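Local coordinates for Glyoxalase/bleomycin resistance protein/dioxygenase (Nocardioides sp., PDB 4MYM), which probably acts as a metal-dependent enzyme or resistance protein of the glyoxalase/bleomycin resistance protein/dioxygenase superfamily, at residues Ala64-Pro69 with Leu73-Ala78. Sequence-based numbering, arbitrary orientation.
Sequences ADFEGP and LALWDA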
loop_
_atom_site.group_PDB
_atom_site.type_symbol
_atom_site.label_atom_id
_atom_site.label_comp_id
_atom_site.label_asym_id
_atom_site.label_seq_id
_atom_site.Cartn_x
_atom_site.Cartn_y
_atom_site.Cartn_z
ATOM N N ALA A 64 14.376 -2.886 4.549
ATOM C CA ALA A 64 14.366 -4.149 3.829
ATOM C C ALA A 64 13.162 -4.156 2.902
ATOM O O ALA A 64 12.133 -3.558 3.211
ATOM C CB ALA A 64 14.309 -5.318 4.798
ATOM N N ASP A 65 13.308 -4.790 1.740
ATOM C CA ASP A 65 12.167 -5.065 0.891
ATOM C C ASP A 65 12.218 -6.468 0.320
ATOM O O ASP A 65 13.227 -7.181 0.444
ATOM C CB ASP A 65 11.995 -4.007 -0.195
ATOM C CG ASP A 65 13.102 -4.010 -1.221
ATOM O OD1 ASP A 65 14.021 -4.857 -1.182
ATOM O OD2 ASP A 65 13.027 -3.130 -2.095
ATOM N N PHE A 66 11.113 -6.858 -0.284
ATOM C CA PHE A 66 10.902 -8.236 -0.688
ATOM C C PHE A 66 10.749 -8.353 -2.191
ATOM O O PHE A 66 10.514 -7.355 -2.888
ATOM C CB PHE A 66 9.669 -8.791 0.013
ATOM C CG PHE A 66 9.732 -8.678 1.503
ATOM C CD1 PHE A 66 10.623 -9.441 2.226
ATOM C CD2 PHE A 66 8.901 -7.804 2.181
ATOM C CE1 PHE A 66 10.694 -9.348 3.604
ATOM C CE2 PHE A 66 8.966 -7.693 3.559
ATOM C CZ PHE A 66 9.870 -8.465 4.276
ATOM N N GLU A 67 10.872 -9.584 -2.679
ATOM C CA GLU A 67 10.836 -9.869 -4.111
ATOM C C GLU A 67 9.437 -9.707 -4.693
ATOM O O GLU A 67 8.431 -9.915 -4.004
ATOM C CB GLU A 67 11.355 -11.291 -4.392
ATOM C CG GLU A 67 12.864 -11.426 -4.234
ATOM C CD GLU A 67 13.406 -12.793 -4.639
ATOM O OE1 GLU A 67 12.641 -13.792 -4.654
ATOM O OE2 GLU A 67 14.621 -12.863 -4.936
ATOM N N GLY A 68 9.385 -9.317 -5.967
ATOM C CA GLY A 68 8.143 -9.319 -6.731
ATOM C C GLY A 68 7.817 -10.750 -7.130
ATOM O O GLY A 68 8.398 -11.687 -6.586
ATOM N N PRO A 69 6.906 -10.937 -8.098
ATOM C CA PRO A 69 6.258 -9.935 -8.948
ATOM C C PRO A 69 5.162 -9.135 -8.258
ATOM O O PRO A 69 4.791 -9.432 -7.116
ATOM C CB PRO A 69 5.651 -10.783 -10.072
ATOM C CG PRO A 69 5.324 -12.070 -9.404
ATOM C CD PRO A 69 6.434 -12.301 -8.414
ATOM N N LEU A 73 6.743 -5.073 -1.632
ATOM C CA LEU A 73 6.500 -4.769 -0.224
ATOM C C LEU A 73 7.819 -4.420 0.424
ATOM O O LEU A 73 8.808 -5.151 0.272
ATOM C CB LEU A 73 5.855 -5.955 0.484
ATOM C CG LEU A 73 5.535 -5.796 1.973
ATOM C CD1 LEU A 73 4.493 -4.718 2.232
ATOM C CD2 LEU A 73 5.044 -7.137 2.489
ATOM N N ALA A 74 7.827 -3.307 1.155
ATOM C CA ALA A 74 9.030 -2.791 1.792
ATOM C C ALA A 74 8.764 -2.362 3.240
ATOM O O ALA A 74 7.616 -2.142 3.647
ATOM C CB ALA A 74 9.580 -1.619 0.983
ATOM N N LEU A 75 9.838 -2.284 4.020
ATOM C CA LEU A 75 9.770 -1.844 5.407
ATOM C C LEU A 75 10.869 -0.832 5.660
ATOM O O LEU A 75 12.013 -1.060 5.295
ATOM C CB LEU A 75 9.968 -3.028 6.351
ATOM C CG LEU A 75 9.195 -4.316 6.041
ATOM C CD1 LEU A 75 9.783 -5.483 6.834
ATOM C CD2 LEU A 75 7.720 -4.136 6.341
ATOM N N TRP A 76 10.537 0.243 6.349
ATOM C CA TRP A 76 11.495 1.315 6.593
ATOM C C TRP A 76 11.281 1.853 8.005
ATOM O O TRP A 76 10.172 2.248 8.368
ATOM C CB TRP A 76 11.290 2.421 5.557
ATOM C CG TRP A 76 12.453 3.364 5.361
ATOM C CD1 TRP A 76 13.647 3.387 6.031
ATOM C CD2 TRP A 76 12.501 4.436 4.426
ATOM N NE1 TRP A 76 14.441 4.420 5.554
ATOM C CE2 TRP A 76 13.752 5.078 4.574
ATOM C CE3 TRP A 76 11.609 4.913 3.467
ATOM C CZ2 TRP A 76 14.126 6.168 3.794
ATOM C CZ3 TRP A 76 11.986 6.007 2.696
ATOM C CH2 TRP A 76 13.237 6.614 2.868
ATOM N N ASP A 77 12.346 1.843 8.797
ATOM C CA ASP A 77 12.291 2.305 10.174
ATOM C C ASP A 77 11.880 3.767 10.257
ATOM O O ASP A 77 12.435 4.605 9.532
ATOM C CB ASP A 77 13.663 2.153 10.830
ATOM C CG ASP A 77 13.652 2.614 12.271
ATOM O OD1 ASP A 77 13.142 1.854 13.122
ATOM O OD2 ASP A 77 14.115 3.741 12.532
ATOM N N ALA A 78 10.932 4.066 11.154
ATOM C CA ALA A 78 10.383 5.416 11.318
ATOM C C ALA A 78 11.443 6.466 11.685
ATOM O O ALA A 78 11.415 7.586 11.172
ATOM C CB ALA A 78 9.279 5.416 12.378
HETATM O O HOH W 1 6.759 -7.787 -2.701
#
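Ala64, Asp65 and Phe66 pair with Leu75, Ala74 and Leu73 in the antiparallel beta hairpin that closes a beta-alpha-beta-beta-beta unit, the building block of the vicinal oxygen chelate fold to which glyoxalases and bleomycin resistance proteins belong. Ala64 and Leu75 form a hydrogen-bonded pair: Ala64 N gives to Leu75 O at 3.1 Å, and Leu75 N returns a shorter bond to Ala64 O at 2.7 Å. Two residues along, Phe66 N reaches Leu73 O at 2.9 Å, with a more bent N-H...O angle of 146°. Beyond that bond the strands part, and a water takes over, donating to Glu67 O and accepting from Leu73 N.

On the face with Phe66, Leu73 and Leu75, the ring does most of the touching. Its CG sits anti to the carbonyl carbon (chi1 -56°), which lays the ring alongside Leu73; Phe66 CD2 comes 3.9 Å from Leu73 CG, while Leu73 CB lies in the ring plane at the edge. The far end of the ring meets the other leucine, Phe66 CZ to Leu75 CD1 at 3.9 Å. Helix 41-51 packs against this face, with Tyr48 touching both Phe66 and Leu75.

The other face carries the non-hydrogen-bonded pair, Asp65 CB lying 3.6 Å from Ala74 CB. From there the carboxylate leads away from Ala74: OD1 hydrogen-bonds to Ser58 OG and OD2 forms a salt bridge with Lys159 of the second subunit. The side chain of Asp65 also lies about 4 Å from a bound buffer molecule, probably from the crystallisation liquor. The hairpin thus has two chemically distinct sides: an apolar one packed against helix 41-51, and one where a buried acid, its charge probably stabilised by that lysine, ties the sheet to the partner subunit.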